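Local coordinates for protein RNA polymerase ECF-subfamily sigma factor (Streptomyces venezuelae, PDB 6DXO) that probably directs RNA polymerase to promoters needed for aerial mycelium formation, and is captured here in complex with its anti-sigma factor, at residues E41-E46 against N75-H80; S45-R50 against A67-I72; L93-R98 against R140-L145; P101-C106 against K132-R137. All blocks are in the same frame, centred on the assembly; numbering follows the deposited sequence.

Overall arrangement
Two helical modules, of the sigma-70 region 2 and region 4 families, carry two contacts each. Interactions 1 and 2 both join helix 37-53 to helix 65-79, their centres about 8 Å apart: interaction 2 is the buried one, filled with aliphatic and aromatic carbon, whereas interaction 1 continues the same seam to the surface, where a glutamate and a histidine border it. Interactions 3 and 4 share helix 128-144, packed against helices 89-98 and 101-112; both are partly buried and edge their leucines with arginine or glutamine. A salt bridge between Asp42 of interaction 1 and Arg97 of interaction 3 links the modules.

Interaction 1 of 4, residues E41-E46 against N75-H80; sequences EDLTSE and NLVADH
One face of the His80 imidazole is met by Leu43, whose CD1 methyl stands 4.2 Å above the ring plane, displaced toward the rim. With CG of His80 anti to its own backbone N (chi1 175°), the ring is set beside that methyl, and the leucine approaches it at about a right angle. The Glu46 carboxylate does not meet 75-80; its OE2 is held instead by a salt bridge to Arg53. What Glu46 offers to the partner helix is its methylene chain: chi1 (-170°) sets Glu46 CG against both methyls of Leu76, 3.7 Å from CD1 and from CD2, and the bend at chi2 then turns the carboxylate away from them.

Between these two borders Leu43 fills the middle. Leu43 CD1 reaches Val77 CG2 at 3.9 Å, and Leu43 CD2 lies 4.3 Å from Leu76 CB. Leu76 CD1 in turn packs 3.9 Å from Leu43 O. The axes of the short helical segments approach to 10.5 Å at 129°, a fairly wide spacing that leaves room for leucines on both sides. Of the probable polymerase core-binding motif Asp42-Ser45, Leu43 points into this contact, while Thr44 and Ser45 pack on Gln66 of the anti-sigma factor chain. Cohesion here is therefore by apolar contact, bordered by Glu46, whose charge is probably balanced by Arg53 of the same helix.

Interaction 2 of 4, residues S45-R50 against A67-I72; sequences SETFLR and AWLVTI
Methyl contacts centre on Thr47, which points its CG2 between Leu69 and Ile72: it packs on a backbone carbonyl, 3.5 Å from Leu69 O, and lies 3.8 Å from Ile72 CG2. That methyl is anti to the backbone N (chi1 -66° for OG1), which leaves OG1 beside the backbone. Arg50 adds its CB, 4.1 Å from Ile72 CG2. The aromatic part belongs to Phe48: Leu69 CD2 sits 4.0 Å above one ring face, toward the rim, and Leu69 CD1 touches Phe48 CE2 at 3.7 Å. Were the ring of Phe48 cut back to an alanine here, both Leu69 methyls would probably lose their aromatic neighbour and a gap would open beside Tyr19. Polar bonds stay within each helix: Thr47 OG1 to Leu43 O in one, and Trp68 O, taking Ile72 N and Thr71 OG1, in the other. The short segments cross at 121°, and helix 12-31 closes the buried side, with Tyr22 touching Phe48 and Leu69, Val26 touching Leu69, and Tyr19 meeting Phe48 edge-to-face.

Interaction 3 of 4, residues L93-R98 against R140-L145; sequences LDAVRR and RTLARL
Ala95 and Leu142 bring the two backbones together, their CA atoms 6.2 Å apart, and Leu145 follows as the first residue to leave helical geometry at the end of helix 128-144. The small Ala95 permits this approach: Leu142 lays its CD2 methyl against the helix backbone itself, 3.5 Å from Ala95 C, and the same methyl reaches Val96 CG2 at 4.1 Å. Leu145 takes the other flank. Its CG lies between the backbone N and the carbonyl carbon (chi1 52°), the sterically crowded choice, and together with chi2 (64°) this brings Leu145 CD1 within 3.7 Å of Ala95 CB.

Arg98 slides past Leu145 in the opposite direction. Leu145 CD1 lies at the guanidinium edge, in its plane, 3.4 Å from Arg98 NH2, while Leu145 CD2 is 3.8 Å from Arg98 NE. The guanidinium is fixed by its own helix: Arg98 NH1 forms a salt bridge with Asp94 OD2 at 2.6 Å, and one face rests on the backbone at Asp94 O and Ala95 N. Leu145 O is near Arg98 NH2, but the angle is too poor for a hydrogen bond. Shortening Leu145 to an alanine is likely to remove one of the two leucine methyls on Ala95 CB and to leave the edge of the Arg98 guanidinium without its apolar neighbour. The contact joins helices 89-98 and 128-144 of the compact sigma-70 region 4 module, the latter probably the second helix of the helix-turn-helix, as in other modules of this family.

Interaction 4 of 4, residues P101-C106 against K132-R137; sequences PQQQEC and KTLQYR
Gln102 O, which accepts the backbone N-H of Cys106 at 3.0 Å, is also touched by Leu134, whose CD2 methyl lies 3.7 Å away. This leucine carries the contact. With CG anti to the backbone N (chi1 -177°), Leu134 reaches across to helix 101-112, where its CD1 meets Gln103 CG at 3.6 Å and its CG meets Cys106 CB at 3.7 Å. The cysteine thiol continues along the partner helix, Cys106 SG standing 3.8 Å from Gln135 N and close to Gln135 CB.

The segments cross nearly at right angles, -95°, with their axes 8.9 Å apart. Helices 117-124 and 128-144 are consistent with the family's helix-turn-helix, with helix 101-112 crossing the second; Met124 of the first touches Gln102, Cys106 and Leu134 together.

Polar side chains finish the border. Gln103, extended beyond CG, carries its amide to the base of Arg137, Gln103 NE2 lying 3.7 Å from Arg137 CB, and its OE1 makes a weak hydrogen bond with Thr141. The end of the arginine leads away from helix 101-112, and Thr133 CG2 sits 3.4 Å above the centre of one face of the Arg137 guanidinium. Gln102 OE1 is bonded by Lys126, and Gln135 OE1 by Arg110 NE.

Interaction 1 of 4, residues E41-E46 against N75-H80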
loop_
_atom_site.group_PDB
_atom_site.type_symbol
_atom_site.label_atom_id
_atom_site.label_comp_id
_atom_site.label_asym_id
_atom_site.label_seq_id
_atom_site.Cartn_x
_atom_site.Cartn_y
_atom_site.Cartn_z
ATOM N N GLU A 41 -0.103 4.753 7.796
ATOM C CA GLU A 41 -1.018 3.902 7.032
ATOM C C GLU A 41 -2.072 4.747 6.333
ATOM O O GLU A 41 -2.361 4.538 5.148
ATOM C CB GLU A 41 -1.699 2.863 7.943
ATOM C CG GLU A 41 -0.743 1.832 8.552
ATOM C CD GLU A 41 -1.354 1.062 9.724
ATOM O OE1 GLU A 41 -2.484 1.384 10.135
ATOM O OE2 GLU A 41 -0.696 0.128 10.224
ATOM N N ASP A 42 -2.652 5.703 7.060
ATOM C CA ASP A 42 -3.702 6.561 6.510
ATOM C C ASP A 42 -3.216 7.419 5.340
ATOM O O ASP A 42 -3.901 7.539 4.319
ATOM C CB ASP A 42 -4.314 7.458 7.591
ATOM C CG ASP A 42 -5.206 6.692 8.556
ATOM O OD1 ASP A 42 -5.529 5.515 8.274
ATOM O OD2 ASP A 42 -5.595 7.277 9.593
ATOM N N LEU A 43 -2.039 8.017 5.486
ATOM C CA LEU A 43 -1.479 8.817 4.405
ATOM C C LEU A 43 -1.036 7.947 3.214
ATOM O O LEU A 43 -0.950 8.415 2.085
ATOM C CB LEU A 43 -0.337 9.719 4.909
ATOM C CG LEU A 43 -0.713 10.832 5.899
ATOM C CD1 LEU A 43 0.525 11.646 6.273
ATOM C CD2 LEU A 43 -1.795 11.735 5.351
ATOM N N THR A 44 -0.765 6.670 3.460
ATOM C CA THR A 44 -0.399 5.784 2.355
ATOM C C THR A 44 -1.644 5.578 1.516
ATOM O O THR A 44 -1.618 5.700 0.282
ATOM C CB THR A 44 0.155 4.426 2.883
ATOM O OG1 THR A 44 1.373 4.664 3.597
ATOM C CG2 THR A 44 0.456 3.483 1.719
ATOM N N SER A 45 -2.747 5.297 2.193
ATOM C CA SER A 45 -4.041 5.151 1.535
ATOM C C SER A 45 -4.397 6.422 0.783
ATOM O O SER A 45 -4.749 6.376 -0.391
ATOM C CB SER A 45 -5.121 4.838 2.570
ATOM O OG SER A 45 -6.412 4.920 2.001
ATOM N N GLU A 46 -4.301 7.566 1.456
ATOM C CA GLU A 46 -4.594 8.840 0.784
ATOM C C GLU A 46 -3.718 9.131 -0.449
ATOM O O GLU A 46 -4.202 9.704 -1.436
ATOM C CB GLU A 46 -4.520 10.001 1.772
ATOM C CG GLU A 46 -5.037 11.318 1.199
ATOM C CD GLU A 46 -6.511 11.242 0.802
ATOM O OE1 GLU A 46 -7.270 10.487 1.451
ATOM O OE2 GLU A 46 -6.912 11.935 -0.163
ATOM N N ASN A 75 3.627 15.869 -0.541
ATOM C CA ASN A 75 2.617 16.934 -0.463
ATOM C C ASN A 75 1.666 16.695 0.718
ATOM O O ASN A 75 1.334 17.620 1.454
ATOM C CB ASN A 75 1.787 17.047 -1.771
ATOM C CG ASN A 75 2.573 17.622 -2.977
ATOM O OD1 ASN A 75 3.471 18.445 -2.837
ATOM N ND2 ASN A 75 2.186 17.193 -4.178
ATOM N N LEU A 76 1.228 15.447 0.898
ATOM C CA LEU A 76 0.323 15.084 1.995
ATOM C C LEU A 76 0.940 15.206 3.380
ATOM O O LEU A 76 0.285 15.630 4.320
ATOM C CB LEU A 76 -0.193 13.647 1.818
ATOM C CG LEU A 76 -1.257 13.419 0.752
ATOM C CD1 LEU A 76 -1.426 11.934 0.508
ATOM C CD2 LEU A 76 -2.576 14.035 1.176
ATOM N N VAL A 77 2.196 14.809 3.515
ATOM C CA VAL A 77 2.880 14.939 4.788
ATOM C C VAL A 77 3.048 16.427 5.113
ATOM O O VAL A 77 2.847 16.833 6.250
ATOM C CB VAL A 77 4.231 14.199 4.785
ATOM C CG1 VAL A 77 5.094 14.643 5.965
ATOM C CG2 VAL A 77 3.995 12.667 4.826
ATOM N N ALA A 78 3.387 17.224 4.102
ATOM C CA ALA A 78 3.560 18.670 4.275
ATOM C C ALA A 78 2.252 19.320 4.700
ATOM O O ALA A 78 2.211 20.098 5.654
ATOM C CB ALA A 78 4.059 19.300 2.984
ATOM N N ASP A 79 1.186 18.988 3.982
ATOM C CA ASP A 79 -0.134 19.537 4.246
ATOM C C ASP A 79 -0.812 18.866 5.439
ATOM O O ASP A 79 -1.864 19.315 5.891
ATOM C CB ASP A 79 -1.024 19.425 3.001
ATOM C CG ASP A 79 -0.529 20.290 1.846
ATOM O OD1 ASP A 79 0.196 21.277 2.101
ATOM O OD2 ASP A 79 -0.871 19.986 0.682
ATOM N N HIS A 80 -0.202 17.801 5.954
ATOM C CA HIS A 80 -0.793 17.045 7.059
ATOM C C HIS A 80 -0.919 17.898 8.310
ATOM O O HIS A 80 -2.027 18.168 8.767
ATOM C CB HIS A 80 0.012 15.775 7.363
ATOM C CG HIS A 80 -0.478 15.020 8.560
ATOM N ND1 HIS A 80 0.333 14.719 9.636
ATOM C CD2 HIS A 80 -1.696 14.516 8.862
ATOM C CE1 HIS A 80 -0.364 14.062 10.543
ATOM N NE2 HIS A 80 -1.602 13.924 10.098
#

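Interaction 2 of 4, residues S45-R50 against A67-I72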
loop_
_atom_site.group_PDB
_atom_site.type_symbol
_atom_site.label_atom_id
_atom_site.label_comp_id
_atom_site.label_asym_id
_atom_site.label_seq_id
_atom_site.Cartn_x
_atom_site.Cartn_y
_atom_site.Cartn_z
ATOM N N SER A 45 -2.747 5.297 2.193
ATOM C CA SER A 45 -4.041 5.151 1.535
ATOM C C SER A 45 -4.397 6.422 0.783
ATOM O O SER A 45 -4.749 6.376 -0.391
ATOM C CB SER A 45 -5.121 4.838 2.570
ATOM O OG SER A 45 -6.412 4.920 2.001
ATOM N N GLU A 46 -4.301 7.566 1.456
ATOM C CA GLU A 46 -4.594 8.840 0.784
ATOM C C GLU A 46 -3.718 9.131 -0.449
ATOM O O GLU A 46 -4.202 9.704 -1.436
ATOM C CB GLU A 46 -4.520 10.001 1.772
ATOM C CG GLU A 46 -5.037 11.318 1.199
ATOM C CD GLU A 46 -6.511 11.242 0.802
ATOM O OE1 GLU A 46 -7.270 10.487 1.451
ATOM O OE2 GLU A 46 -6.912 11.935 -0.163
ATOM N N THR A 47 -2.446 8.743 -0.397
ATOM C CA THR A 47 -1.539 8.931 -1.524
ATOM C C THR A 47 -2.059 8.194 -2.752
ATOM O O THR A 47 -2.174 8.759 -3.833
ATOM C CB THR A 47 -0.111 8.453 -1.200
ATOM O OG1 THR A 47 0.461 9.288 -0.179
ATOM C CG2 THR A 47 0.769 8.487 -2.429
ATOM N N PHE A 48 -2.381 6.919 -2.578
ATOM C CA PHE A 48 -2.923 6.163 -3.701
ATOM C C PHE A 48 -4.277 6.683 -4.189
ATOM O O PHE A 48 -4.549 6.701 -5.406
ATOM C CB PHE A 48 -2.988 4.671 -3.363
ATOM C CG PHE A 48 -1.660 3.996 -3.426
ATOM C CD1 PHE A 48 -0.844 3.916 -2.292
ATOM C CD2 PHE A 48 -1.202 3.461 -4.619
ATOM C CE1 PHE A 48 0.403 3.299 -2.364
ATOM C CE2 PHE A 48 0.035 2.831 -4.695
ATOM C CZ PHE A 48 0.847 2.749 -3.566
ATOM N N LEU A 49 -5.133 7.085 -3.254
ATOM C CA LEU A 49 -6.447 7.602 -3.631
ATOM C C LEU A 49 -6.338 8.873 -4.476
ATOM O O LEU A 49 -7.125 9.087 -5.409
ATOM C CB LEU A 49 -7.326 7.830 -2.396
ATOM C CG LEU A 49 -7.944 6.569 -1.783
ATOM C CD1 LEU A 49 -8.637 6.891 -0.472
ATOM C CD2 LEU A 49 -8.924 5.940 -2.762
ATOM N N ARG A 50 -5.351 9.709 -4.162
ATOM C CA ARG A 50 -5.138 10.933 -4.920
ATOM C C ARG A 50 -4.632 10.624 -6.330
ATOM O O ARG A 50 -5.090 11.222 -7.304
ATOM C CB ARG A 50 -4.164 11.862 -4.186
ATOM C CG ARG A 50 -3.958 13.202 -4.845
ATOM C CD ARG A 50 -5.018 14.194 -4.410
ATOM N NE ARG A 50 -4.810 14.647 -3.036
ATOM C CZ ARG A 50 -4.162 15.762 -2.709
ATOM N NH1 ARG A 50 -3.662 16.539 -3.659
ATOM N NH2 ARG A 50 -4.017 16.101 -1.436
ATOM N N ALA A 67 7.739 7.788 -8.793
ATOM C CA ALA A 67 8.151 9.138 -8.428
ATOM C C ALA A 67 6.949 10.036 -8.153
ATOM O O ALA A 67 6.976 10.866 -7.263
ATOM C CB ALA A 67 9.045 9.745 -9.520
ATOM N N TRP A 68 5.873 9.844 -8.911
ATOM C CA TRP A 68 4.665 10.633 -8.724
ATOM C C TRP A 68 4.036 10.330 -7.371
ATOM O O TRP A 68 3.632 11.229 -6.644
ATOM C CB TRP A 68 3.673 10.304 -9.852
ATOM C CG TRP A 68 2.480 11.180 -9.912
ATOM C CD1 TRP A 68 2.424 12.517 -9.668
ATOM C CD2 TRP A 68 1.154 10.781 -10.274
ATOM N NE1 TRP A 68 1.141 12.979 -9.835
ATOM C CE2 TRP A 68 0.339 11.933 -10.215
ATOM C CE3 TRP A 68 0.574 9.554 -10.619
ATOM C CZ2 TRP A 68 -1.034 11.900 -10.503
ATOM C CZ3 TRP A 68 -0.788 9.516 -10.898
ATOM C CH2 TRP A 68 -1.575 10.684 -10.850
ATOM N N LEU A 69 3.964 9.045 -7.040
ATOM C CA LEU A 69 3.435 8.642 -5.741
ATOM C C LEU A 69 4.240 9.321 -4.623
ATOM O O LEU A 69 3.682 9.866 -3.693
ATOM C CB LEU A 69 3.505 7.122 -5.595
ATOM C CG LEU A 69 2.470 6.319 -6.400
ATOM C CD1 LEU A 69 2.738 4.819 -6.309
ATOM C CD2 LEU A 69 1.040 6.630 -5.945
ATOM N N VAL A 70 5.556 9.277 -4.734
ATOM C CA VAL A 70 6.418 9.852 -3.711
ATOM C C VAL A 70 6.189 11.356 -3.559
ATOM O O VAL A 70 6.124 11.894 -2.441
ATOM C CB VAL A 70 7.896 9.515 -3.979
ATOM C CG1 VAL A 70 8.793 10.336 -3.079
ATOM C CG2 VAL A 70 8.137 8.009 -3.760
ATOM N N THR A 71 6.022 12.035 -4.686
ATOM C CA THR A 71 5.792 13.466 -4.641
ATOM C C THR A 71 4.419 13.799 -4.069
ATOM O O THR A 71 4.274 14.776 -3.357
ATOM C CB THR A 71 6.042 14.133 -6.026
ATOM O OG1 THR A 71 5.199 13.534 -7.019
ATOM C CG2 THR A 71 7.476 13.924 -6.447
ATOM N N ILE A 72 3.419 12.958 -4.345
ATOM C CA ILE A 72 2.109 13.112 -3.722
ATOM C C ILE A 72 2.150 12.918 -2.212
ATOM O O ILE A 72 1.533 13.675 -1.469
ATOM C CB ILE A 72 1.066 12.143 -4.339
ATOM C CG1 ILE A 72 0.687 12.601 -5.749
ATOM C CG2 ILE A 72 -0.180 12.038 -3.449
ATOM C CD1 ILE A 72 -0.008 11.520 -6.559
#

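Interaction 3 of 4, residues L93-R98 against R140-L145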
loop_
_atom_site.group_PDB
_atom_site.type_symbol
_atom_site.label_atom_id
_atom_site.label_comp_id
_atom_site.label_asym_id
_atom_site.label_seq_id
_atom_site.Cartn_x
_atom_site.Cartn_y
_atom_site.Cartn_z
ATOM N N LEU A 93 -16.234 0.774 3.480
ATOM C CA LEU A 93 -14.834 0.476 3.745
ATOM C C LEU A 93 -14.131 1.463 4.674
ATOM O O LEU A 93 -13.241 1.075 5.428
ATOM C CB LEU A 93 -14.061 0.297 2.429
ATOM C CG LEU A 93 -14.405 -1.006 1.696
ATOM C CD1 LEU A 93 -13.875 -1.021 0.267
ATOM C CD2 LEU A 93 -13.898 -2.215 2.478
ATOM N N ASP A 94 -14.502 2.740 4.628
ATOM C CA ASP A 94 -13.889 3.684 5.557
ATOM C C ASP A 94 -14.488 3.499 6.955
ATOM O O ASP A 94 -13.850 3.795 7.962
ATOM C CB ASP A 94 -13.992 5.130 5.066
ATOM C CG ASP A 94 -15.363 5.717 5.261
ATOM O OD1 ASP A 94 -16.170 5.673 4.312
ATOM O OD2 ASP A 94 -15.632 6.234 6.361
ATOM N N ALA A 95 -15.709 2.977 7.007
ATOM C CA ALA A 95 -16.281 2.536 8.273
ATOM C C ALA A 95 -15.424 1.424 8.878
ATOM O O ALA A 95 -15.162 1.419 10.077
ATOM C CB ALA A 95 -17.712 2.063 8.076
ATOM N N VAL A 96 -14.975 0.487 8.047
ATOM C CA VAL A 96 -14.130 -0.607 8.534
ATOM C C VAL A 96 -12.823 -0.087 9.124
ATOM O O VAL A 96 -12.336 -0.590 10.133
ATOM C CB VAL A 96 -13.802 -1.636 7.420
ATOM C CG1 VAL A 96 -12.833 -2.683 7.943
ATOM C CG2 VAL A 96 -15.070 -2.285 6.890
ATOM N N ARG A 97 -12.247 0.927 8.479
ATOM C CA ARG A 97 -10.981 1.486 8.935
ATOM C C ARG A 97 -11.107 2.162 10.302
ATOM O O ARG A 97 -10.105 2.420 10.962
ATOM C CB ARG A 97 -10.422 2.468 7.898
ATOM C CG ARG A 97 -9.605 1.810 6.798
ATOM C CD ARG A 97 -8.112 2.080 6.981
ATOM N NE ARG A 97 -7.610 1.616 8.273
ATOM C CZ ARG A 97 -6.383 1.855 8.729
ATOM N NH1 ARG A 97 -5.528 2.555 7.998
ATOM N NH2 ARG A 97 -6.008 1.396 9.914
ATOM N N ARG A 98 -12.341 2.432 10.726
ATOM C CA ARG A 98 -12.592 3.106 12.004
ATOM C C ARG A 98 -12.722 2.152 13.197
ATOM O O ARG A 98 -12.613 2.576 14.350
ATOM C CB ARG A 98 -13.828 4.005 11.908
ATOM C CG ARG A 98 -13.669 5.191 10.967
ATOM C CD ARG A 98 -14.874 6.110 11.047
ATOM N NE ARG A 98 -16.091 5.446 10.591
ATOM C CZ ARG A 98 -16.775 5.806 9.510
ATOM N NH1 ARG A 98 -16.367 6.833 8.780
ATOM N NH2 ARG A 98 -17.871 5.146 9.167
ATOM N N ARG A 140 -21.809 -5.008 14.434
ATOM C CA ARG A 140 -22.756 -4.143 15.132
ATOM C C ARG A 140 -22.229 -2.711 15.185
ATOM O O ARG A 140 -22.992 -1.751 15.038
ATOM C CB ARG A 140 -23.073 -4.673 16.542
ATOM C CG ARG A 140 -22.441 -3.871 17.664
ATOM C CD ARG A 140 -23.337 -3.820 18.898
ATOM N NE ARG A 140 -23.396 -5.095 19.605
ATOM C CZ ARG A 140 -22.603 -5.426 20.619
ATOM N NH1 ARG A 140 -21.682 -4.575 21.051
ATOM N NH2 ARG A 140 -22.728 -6.609 21.204
ATOM N N THR A 141 -20.917 -2.575 15.358
ATOM C CA THR A 141 -20.276 -1.263 15.365
ATOM C C THR A 141 -20.312 -0.592 13.993
ATOM O O THR A 141 -20.483 0.625 13.898
ATOM C CB THR A 141 -18.829 -1.344 15.844
ATOM O OG1 THR A 141 -18.803 -1.786 17.205
ATOM C CG2 THR A 141 -18.153 0.023 15.742
ATOM N N LEU A 142 -20.148 -1.375 12.933
ATOM C CA LEU A 142 -20.298 -0.838 11.585
ATOM C C LEU A 142 -21.723 -0.342 11.396
ATOM O O LEU A 142 -21.964 0.648 10.702
ATOM C CB LEU A 142 -19.993 -1.899 10.527
ATOM C CG LEU A 142 -18.542 -2.298 10.275
ATOM C CD1 LEU A 142 -18.503 -3.403 9.236
ATOM C CD2 LEU A 142 -17.720 -1.107 9.814
ATOM N N ALA A 143 -22.666 -1.035 12.024
ATOM C CA ALA A 143 -24.076 -0.703 11.885
ATOM C C ALA A 143 -24.412 0.640 12.528
ATOM O O ALA A 143 -25.312 1.344 12.066
ATOM C CB ALA A 143 -24.939 -1.808 12.468
ATOM N N ARG A 144 -23.692 0.997 13.590
ATOM C CA ARG A 144 -23.956 2.259 14.276
ATOM C C ARG A 144 -23.303 3.455 13.578
ATOM O O ARG A 144 -23.995 4.394 13.181
ATOM C CB ARG A 144 -23.551 2.195 15.754
ATOM C CG ARG A 144 -22.057 2.243 16.023
ATOM C CD ARG A 144 -21.797 2.331 17.511
ATOM N NE ARG A 144 -22.568 1.324 18.231
ATOM C CZ ARG A 144 -22.097 0.134 18.587
ATOM N NH1 ARG A 144 -20.846 -0.200 18.302
ATOM N NH2 ARG A 144 -22.876 -0.720 19.235
ATOM N N LEU A 145 -21.982 3.420 13.421
ATOM C CA LEU A 145 -21.273 4.531 12.792
ATOM C C LEU A 145 -21.496 4.572 11.283
ATOM O O LEU A 145 -20.811 5.296 10.562
ATOM C CB LEU A 145 -19.779 4.513 13.140
ATOM C CG LEU A 145 -18.948 3.246 12.932
ATOM C CD1 LEU A 145 -18.862 2.878 11.461
ATOM C CD2 LEU A 145 -17.558 3.446 13.512
#

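Interaction 4 of 4, residues P101-C106 against K132-R137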
loop_
_atom_site.group_PDB
_atom_site.type_symbol
_atom_site.label_atom_id
_atom_site.label_comp_id
_atom_site.label_asym_id
_atom_site.label_seq_id
_atom_site.Cartn_x
_atom_site.Cartn_y
_atom_site.Cartn_z
ATOM N N PRO A 101 -8.524 -2.161 16.545
ATOM C CA PRO A 101 -7.646 -3.189 15.974
ATOM C C PRO A 101 -8.268 -4.591 15.913
ATOM O O PRO A 101 -8.278 -5.195 14.838
ATOM C CB PRO A 101 -6.423 -3.174 16.907
ATOM C CG PRO A 101 -6.798 -2.282 18.069
ATOM C CD PRO A 101 -7.813 -1.334 17.533
ATOM N N GLN A 102 -8.775 -5.099 17.033
ATOM C CA GLN A 102 -9.351 -6.443 17.055
ATOM C C GLN A 102 -10.546 -6.605 16.106
ATOM O O GLN A 102 -10.602 -7.558 15.322
ATOM C CB GLN A 102 -9.747 -6.842 18.480
ATOM C CG GLN A 102 -8.568 -7.018 19.414
ATOM C CD GLN A 102 -7.680 -8.184 19.022
ATOM O OE1 GLN A 102 -7.967 -9.333 19.352
ATOM N NE2 GLN A 102 -6.595 -7.892 18.313
ATOM N N GLN A 103 -11.504 -5.689 16.187
ATOM C CA GLN A 103 -12.689 -5.766 15.337
ATOM C C GLN A 103 -12.345 -5.558 13.863
ATOM O O GLN A 103 -12.920 -6.203 12.980
ATOM C CB GLN A 103 -13.749 -4.752 15.785
ATOM C CG GLN A 103 -14.322 -5.042 17.168
ATOM C CD GLN A 103 -15.383 -4.042 17.595
ATOM O OE1 GLN A 103 -15.712 -3.116 16.865
ATOM N NE2 GLN A 103 -15.931 -4.239 18.792
ATOM N N GLN A 104 -11.402 -4.665 13.590
ATOM C CA GLN A 104 -11.012 -4.431 12.198
ATOM C C GLN A 104 -10.396 -5.688 11.575
ATOM O O GLN A 104 -10.790 -6.125 10.500
ATOM C CB GLN A 104 -10.048 -3.250 12.071
ATOM C CG GLN A 104 -9.905 -2.806 10.613
ATOM C CD GLN A 104 -9.085 -1.541 10.428
ATOM O OE1 GLN A 104 -8.448 -1.359 9.388
ATOM N NE2 GLN A 104 -9.112 -0.651 11.421
ATOM N N GLU A 105 -9.426 -6.268 12.268
ATOM C CA GLU A 105 -8.786 -7.488 11.808
ATOM C C GLU A 105 -9.784 -8.634 11.646
ATOM O O GLU A 105 -9.682 -9.418 10.703
ATOM C CB GLU A 105 -7.684 -7.912 12.775
ATOM C CG GLU A 105 -6.982 -9.188 12.359
ATOM C CD GLU A 105 -5.738 -9.453 13.173
ATOM O OE1 GLU A 105 -5.566 -8.787 14.220
ATOM O OE2 GLU A 105 -4.932 -10.319 12.764
ATOM N N CYS A 106 -10.737 -8.742 12.572
ATOM C CA CYS A 106 -11.725 -9.817 12.491
ATOM C C CYS A 106 -12.560 -9.703 11.211
ATOM O O CYS A 106 -12.677 -10.661 10.448
ATOM C CB CYS A 106 -12.632 -9.836 13.729
ATOM S SG CYS A 106 -13.682 -11.315 13.857
ATOM N N LYS A 132 -16.642 -15.658 17.356
ATOM C CA LYS A 132 -18.063 -15.432 17.117
ATOM C C LYS A 132 -18.544 -14.172 17.834
ATOM O O LYS A 132 -19.320 -13.395 17.281
ATOM C CB LYS A 132 -18.891 -16.649 17.523
ATOM C CG LYS A 132 -18.761 -17.816 16.573
ATOM C CD LYS A 132 -19.603 -18.995 17.034
ATOM C CE LYS A 132 -19.273 -20.239 16.227
ATOM N NZ LYS A 132 -20.175 -21.368 16.564
ATOM N N THR A 133 -18.091 -13.978 19.071
ATOM C CA THR A 133 -18.416 -12.763 19.802
ATOM C C THR A 133 -17.847 -11.536 19.087
ATOM O O THR A 133 -18.531 -10.525 18.909
ATOM C CB THR A 133 -17.863 -12.811 21.235
ATOM O OG1 THR A 133 -18.497 -13.879 21.949
ATOM C CG2 THR A 133 -18.135 -11.498 21.954
ATOM N N LEU A 134 -16.590 -11.641 18.674
ATOM C CA LEU A 134 -15.874 -10.515 18.082
ATOM C C LEU A 134 -16.471 -10.060 16.760
ATOM O O LEU A 134 -16.586 -8.858 16.501
ATOM C CB LEU A 134 -14.393 -10.869 17.908
ATOM C CG LEU A 134 -13.458 -9.788 17.371
ATOM C CD1 LEU A 134 -13.658 -8.467 18.113
ATOM C CD2 LEU A 134 -12.010 -10.258 17.461
ATOM N N GLN A 135 -16.847 -11.010 15.912
ATOM C CA GLN A 135 -17.414 -10.660 14.623
ATOM C C GLN A 135 -18.787 -10.037 14.803
ATOM O O GLN A 135 -19.203 -9.196 14.011
ATOM C CB GLN A 135 -17.496 -11.881 13.707
ATOM C CG GLN A 135 -18.573 -12.890 14.082
ATOM C CD GLN A 135 -18.556 -14.083 13.159
ATOM O OE1 GLN A 135 -17.748 -14.146 12.230
ATOM N NE2 GLN A 135 -19.449 -15.033 13.398
ATOM N N TYR A 136 -19.488 -10.446 15.860
ATOM C CA TYR A 136 -20.783 -9.858 16.145
ATOM C C TYR A 136 -20.626 -8.403 16.578
ATOM O O TYR A 136 -21.329 -7.519 16.084
ATOM C CB TYR A 136 -21.553 -10.674 17.197
ATOM C CG TYR A 136 -22.812 -9.974 17.645
ATOM C CD1 TYR A 136 -23.885 -9.816 16.776
ATOM C CD2 TYR A 136 -22.918 -9.444 18.925
ATOM C CE1 TYR A 136 -25.032 -9.160 17.168
ATOM C CE2 TYR A 136 -24.068 -8.785 19.328
ATOM C CZ TYR A 136 -25.120 -8.649 18.446
ATOM O OH TYR A 136 -26.264 -7.994 18.835
ATOM N N ARG A 137 -19.692 -8.154 17.490
ATOM C CA ARG A 137 -19.482 -6.810 18.014
ATOM C C ARG A 137 -18.941 -5.898 16.924
ATOM O O ARG A 137 -19.215 -4.699 16.911
ATOM C CB ARG A 137 -18.523 -6.837 19.209
ATOM C CG ARG A 137 -19.109 -7.484 20.460
ATOM C CD ARG A 137 -18.055 -7.676 21.543
ATOM N NE ARG A 137 -18.628 -8.190 22.788
ATOM C CZ ARG A 137 -17.911 -8.649 23.811
ATOM N NH1 ARG A 137 -16.586 -8.673 23.745
ATOM N NH2 ARG A 137 -18.520 -9.094 24.902
#